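Local coordinates for protein inactive dihydropteroate synthase 2 (Mycobacterium tuberculosis, PDB 2VP8) that probably lacks dihydropteroate synthase activity despite its family membership, forms a homodimer, and probably binds the inhibitor dapsone but the pterin pyrophosphate substrate of active synthases only very weakly, at residues D139-D143 with A161-C165; T186-V190 with L232-D238. All coordinates share one frame; numbering follows the deposited sequence.

Interaction 1 of 2, residues D139-D143 with A161-C165; sequences DLIND and AGLVC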
loop_
_atom_site.group_PDB
_atom_site.type_symbol
_atom_site.label_atom_id
_atom_site.label_comp_id
_atom_site.label_asym_id
_atom_site.label_seq_id
_atom_site.Cartn_x
_atom_site.Cartn_y
_atom_site.Cartn_z
ATOM N N ASP B 139 -15.775 -17.462 19.100
ATOM C CA ASP B 139 -16.912 -16.934 18.363
ATOM C C ASP B 139 -16.832 -17.312 16.893
ATOM O O ASP B 139 -17.841 -17.309 16.182
ATOM C CB ASP B 139 -16.955 -15.412 18.502
ATOM C CG ASP B 139 -16.747 -14.955 19.931
ATOM O OD1 ASP B 139 -17.617 -15.237 20.780
ATOM O OD2 ASP B 139 -15.707 -14.324 20.215
ATOM N N LEU B 140 -15.628 -17.646 16.450
ATOM C CA LEU B 140 -15.343 -17.824 15.040
ATOM C C LEU B 140 -14.399 -18.998 14.869
ATOM O O LEU B 140 -13.391 -19.094 15.564
ATOM C CB LEU B 140 -14.709 -16.535 14.488
ATOM C CG LEU B 140 -14.154 -16.407 13.064
ATOM C CD1 LEU B 140 -15.233 -16.654 11.995
ATOM C CD2 LEU B 140 -13.546 -15.044 12.885
ATOM N N ILE B 141 -14.725 -19.902 13.954
ATOM C CA ILE B 141 -13.790 -20.964 13.612
ATOM C C ILE B 141 -12.979 -20.548 12.392
ATOM O O ILE B 141 -13.532 -20.215 11.338
ATOM C CB ILE B 141 -14.485 -22.303 13.360
ATOM C CG1 ILE B 141 -15.439 -22.641 14.516
ATOM C CG2 ILE B 141 -13.438 -23.406 13.158
ATOM C CD1 ILE B 141 -16.492 -23.643 14.169
ATOM N N ASN B 142 -11.663 -20.542 12.561
ATOM C CA ASN B 142 -10.758 -20.245 11.474
ATOM C C ASN B 142 -10.132 -21.532 10.957
ATOM O O ASN B 142 -9.009 -21.886 11.332
ATOM C CB ASN B 142 -9.688 -19.258 11.928
ATOM C CG ASN B 142 -8.877 -18.711 10.779
ATOM O OD1 ASN B 142 -9.218 -18.911 9.614
ATOM N ND2 ASN B 142 -7.793 -18.010 11.099
ATOM N N ASP B 143 -10.887 -22.233 10.105
ATOM C CA ASP B 143 -10.411 -23.448 9.459
ATOM C C ASP B 143 -9.305 -23.096 8.475
ATOM O O ASP B 143 -9.558 -22.763 7.317
ATOM C CB ASP B 143 -11.556 -24.192 8.764
ATOM C CG ASP B 143 -11.134 -25.559 8.223
ATOM O OD1 ASP B 143 -9.912 -25.811 8.107
ATOM O OD2 ASP B 143 -12.031 -26.381 7.907
ATOM N N ALA B 161 -21.471 -20.182 16.013
ATOM C CA ALA B 161 -20.178 -19.593 15.727
ATOM C C ALA B 161 -20.028 -19.330 14.237
ATOM O O ALA B 161 -20.607 -20.032 13.408
ATOM C CB ALA B 161 -19.068 -20.505 16.215
ATOM N N GLY B 162 -19.258 -18.305 13.907
ATOM C CA GLY B 162 -18.908 -18.022 12.526
ATOM C C GLY B 162 -17.861 -18.985 12.000
ATOM O O GLY B 162 -17.238 -19.733 12.767
ATOM N N LEU B 163 -17.664 -18.967 10.688
ATOM C CA LEU B 163 -16.693 -19.846 10.059
ATOM C C LEU B 163 -15.924 -19.123 8.964
ATOM O O LEU B 163 -16.491 -18.337 8.205
ATOM C CB LEU B 163 -17.382 -21.097 9.496
ATOM C CG LEU B 163 -16.489 -22.150 8.826
ATOM C CD1 LEU B 163 -15.618 -22.878 9.846
ATOM C CD2 LEU B 163 -17.309 -23.134 8.038
ATOM N N VAL B 164 -14.625 -19.387 8.902
ATOM C CA VAL B 164 -13.803 -18.907 7.806
ATOM C C VAL B 164 -13.764 -19.988 6.731
ATOM O O VAL B 164 -13.355 -21.124 6.987
ATOM C CB VAL B 164 -12.361 -18.545 8.273
ATOM C CG1 VAL B 164 -11.460 -18.209 7.081
ATOM C CG2 VAL B 164 -12.389 -17.392 9.263
ATOM N N CYS B 165 -14.219 -19.639 5.536
ATOM C CA CYS B 165 -14.109 -20.539 4.398
ATOM C C CYS B 165 -12.871 -20.169 3.609
ATOM O O CYS B 165 -12.833 -19.137 2.936
ATOM C CB CYS B 165 -15.355 -20.471 3.522
ATOM S SG CYS B 165 -16.834 -21.019 4.382
#
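L140 has CG trans to its own nitrogen (chi1 174°), and CD1 thereby reaches across to the backbone of G162 and L163. L163 has a similar first torsion, and its CD1 lies 3.7 Å from I141 CB on the other face of the sheet. The I141 and L163 side chains meet at a slant. On the L140 face, L140 CD1 also touches V164 CG2 at 4.0 Å. G162 has no side chain there, and L140 CD1 comes to 3.5 Å from its carbonyl C.

The two segments are neighbouring parallel strands of the TIM-barrel fold of the pterin-binding family. They are the strands of a beta-alpha-beta unit, with helix 152-159 as the connection. That helix and helix 127-136 pack on the I141 side.

Three backbone hydrogen bonds join the strands. G162 N donates to D139 O at 2.9 Å. I141 N donates to G162 O at 2.8 Å in a nearly straight bond (177°). V164 N donates to I141 O at 2.8 Å.

N142 OD1 rests against V164 CB at 3.4 Å. Its ND2 bonds to D83 OD1. The D139 carboxylate is bound outside the pair, by I120 N, R112 and R35.

Interaction 2 of 2, residues T186-V190 with L232-D238; sequences TRGVV and LLRHVAD
V190 and H235 form the close part of this contact. V190 CG2 sits over one face of the imidazole, offset toward its rim, in a CH-pi contact. The methyl is 3.8 Å from the ring centroid and 3.6 Å from H235 CG. The two side chains cross at about a right angle. V190 CG1 trans to the backbone N (chi1 171°) goes with CG2 beside that N, and both methyls reach H235 CB. L232 CD2 adds a more distant apolar contact, 4.3 Å from V190 CG2. V190 and L232 are both buried.

Helix 186-207 here meets the junction of two short helices, 227-234 and 236-241. H235 is the junction residue: it is the first to leave helical angles after helix 227-234 and is the N-cap of helix 236-241. These helices belong to the outer helical layer of the TIM barrel. L233 packs on I304 and R234 on G306, both of the second subunit.

The solvent side is looser and polar. R187 is exposed, and a bend at chi2 (68°) helps bring its guanidinium toward D238. R187 NH1 pairs with D238 OD2 at 3.2 Å in a salt bridge, but the position of that oxygen is less sure. As modelled, the guanidinium and carboxylate planes are 90° apart. R187 NH1 also lies at the edge of the H235 ring, 3.6 Å from CD2. Exposed T186 comes no nearer than 4.4 Å, from its OG1 to R234 NH2.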
loop_
_atom_site.group_PDB
_atom_site.type_symbol
_atom_site.label_atom_id
_atom_site.label_comp_id
_atom_site.label_asym_id
_atom_site.label_seq_id
_atom_site.Cartn_x
_atom_site.Cartn_y
_atom_site.Cartn_z
ATOM N N THR B 186 -6.190 -16.328 -17.531
ATOM C CA THR B 186 -5.793 -15.783 -16.230
ATOM C C THR B 186 -6.978 -15.210 -15.444
ATOM O O THR B 186 -6.941 -15.135 -14.217
ATOM C CB THR B 186 -4.674 -14.716 -16.403
ATOM O OG1 THR B 186 -4.625 -13.851 -15.261
ATOM C CG2 THR B 186 -4.910 -13.885 -17.667
ATOM N N ARG B 187 -8.022 -14.809 -16.164
ATOM C CA ARG B 187 -9.286 -14.405 -15.553
ATOM C C ARG B 187 -9.993 -15.613 -14.922
ATOM O O ARG B 187 -10.532 -15.516 -13.818
ATOM C CB ARG B 187 -10.186 -13.724 -16.597
ATOM C CG ARG B 187 -11.609 -13.419 -16.133
ATOM C CD ARG B 187 -11.628 -12.337 -15.064
ATOM N NE ARG B 187 -12.796 -12.448 -14.196
ATOM C CZ ARG B 187 -13.092 -11.596 -13.217
ATOM N NH1 ARG B 187 -12.310 -10.549 -12.983
ATOM N NH2 ARG B 187 -14.175 -11.791 -12.475
ATOM N N GLY B 188 -9.972 -16.742 -15.628
ATOM C CA GLY B 188 -10.594 -17.984 -15.166
ATOM C C GLY B 188 -10.021 -18.530 -13.871
ATOM O O GLY B 188 -10.744 -19.128 -13.074
ATOM N N VAL B 189 -8.723 -18.321 -13.660
ATOM C CA VAL B 189 -8.051 -18.752 -12.436
ATOM C C VAL B 189 -8.700 -18.087 -11.225
ATOM O O VAL B 189 -8.924 -18.730 -10.196
ATOM C CB VAL B 189 -6.537 -18.443 -12.482
ATOM C CG1 VAL B 189 -5.851 -18.864 -11.193
ATOM C CG2 VAL B 189 -5.890 -19.146 -13.664
ATOM N N VAL B 190 -9.012 -16.801 -11.370
ATOM C CA VAL B 190 -9.688 -16.027 -10.330
ATOM C C VAL B 190 -11.107 -16.546 -10.130
ATOM O O VAL B 190 -11.530 -16.778 -9.003
ATOM C CB VAL B 190 -9.703 -14.507 -10.667
ATOM C CG1 VAL B 190 -10.597 -13.737 -9.710
ATOM C CG2 VAL B 190 -8.291 -13.934 -10.652
ATOM N N LEU B 232 -4.526 -13.230 -7.173
ATOM C CA LEU B 232 -5.663 -13.070 -6.308
ATOM C C LEU B 232 -5.613 -11.707 -5.644
ATOM O O LEU B 232 -6.647 -11.049 -5.501
ATOM C CB LEU B 232 -5.737 -14.201 -5.286
ATOM C CG LEU B 232 -5.964 -15.589 -5.882
ATOM C CD1 LEU B 232 -6.113 -16.599 -4.771
ATOM C CD2 LEU B 232 -7.184 -15.618 -6.798
ATOM N N LEU B 233 -4.413 -11.273 -5.267
ATOM C CA LEU B 233 -4.216 -9.928 -4.732
ATOM C C LEU B 233 -4.688 -8.865 -5.714
ATOM O O LEU B 233 -5.391 -7.928 -5.332
ATOM C CB LEU B 233 -2.747 -9.682 -4.404
ATOM C CG LEU B 233 -2.293 -9.925 -2.973
ATOM C CD1 LEU B 233 -0.755 -9.896 -2.876
ATOM C CD2 LEU B 233 -2.933 -8.893 -2.063
ATOM N N ARG B 234 -4.292 -9.013 -6.977
ATOM C CA ARG B 234 -4.696 -8.081 -8.023
ATOM C C ARG B 234 -6.219 -8.026 -8.112
ATOM O O ARG B 234 -6.786 -6.997 -8.476
ATOM C CB ARG B 234 -4.113 -8.521 -9.362
ATOM C CG ARG B 234 -4.183 -7.496 -10.471
ATOM C CD ARG B 234 -2.991 -7.689 -11.407
ATOM N NE ARG B 234 -3.269 -8.544 -12.552
ATOM C CZ ARG B 234 -2.383 -9.338 -13.136
ATOM N NH1 ARG B 234 -1.141 -9.449 -12.680
ATOM N NH2 ARG B 234 -2.756 -10.049 -14.179
ATOM N N HIS B 235 -6.867 -9.134 -7.762
ATOM C CA HIS B 235 -8.296 -9.284 -7.994
ATOM C C HIS B 235 -9.153 -9.258 -6.733
ATOM O O HIS B 235 -10.336 -9.626 -6.784
ATOM C CB HIS B 235 -8.575 -10.536 -8.831
ATOM C CG HIS B 235 -8.311 -10.349 -10.293
ATOM N ND1 HIS B 235 -7.045 -10.417 -10.836
ATOM C CD2 HIS B 235 -9.147 -10.083 -11.323
ATOM C CE1 HIS B 235 -7.117 -10.205 -12.140
ATOM N NE2 HIS B 235 -8.381 -9.998 -12.461
ATOM N N VAL B 236 -8.572 -8.784 -5.626
ATOM C CA VAL B 236 -9.294 -8.645 -4.362
ATOM C C VAL B 236 -10.682 -8.059 -4.580
ATOM O O VAL B 236 -11.656 -8.663 -4.165
ATOM C CB VAL B 236 -8.491 -7.837 -3.293
ATOM C CG1 VAL B 236 -9.335 -7.554 -2.078
ATOM C CG2 VAL B 236 -7.257 -8.610 -2.853
ATOM N N ALA B 237 -10.771 -6.911 -5.258
ATOM C CA ALA B 237 -12.056 -6.286 -5.629
ATOM C C ALA B 237 -13.088 -7.296 -6.111
ATOM O O ALA B 237 -14.249 -7.248 -5.693
ATOM C CB ALA B 237 -11.856 -5.210 -6.681
ATOM N N ASP B 238 -12.659 -8.206 -6.989
ATOM C CA ASP B 238 -13.537 -9.271 -7.474
ATOM C C ASP B 238 -13.979 -10.184 -6.322
ATOM O O ASP B 238 -15.165 -10.495 -6.198
ATOM C CB ASP B 238 -12.876 -10.060 -8.606
ATOM C CG ASP B 238 -12.634 -9.208 -9.840
ATOM O OD1 ASP B 238 -13.613 -8.656 -10.382
ATOM O OD2 ASP B 238 -11.466 -9.076 -10.269
#

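After the first barrel strands, the chain runs through strand 140-142 and helix 152-159. It returns in strand 162-166, where interaction 1 closes a short loop with 17 residues between its segments. After a stretch that is not modelled, helix 186-207 opens interaction 2. Strand 214-217 follows, and the end of helix 227-234 with the start of helix 236-241 closes this wider loop of 41 residues. The two contacts are in series and neither nest nor cross. The centres of interactions 1 and 2 are about 24 Å apart. Interaction 1 joins adjacent strands in the barrel core. Interaction 2 ties together helices on the barrel's outside, near the second subunit.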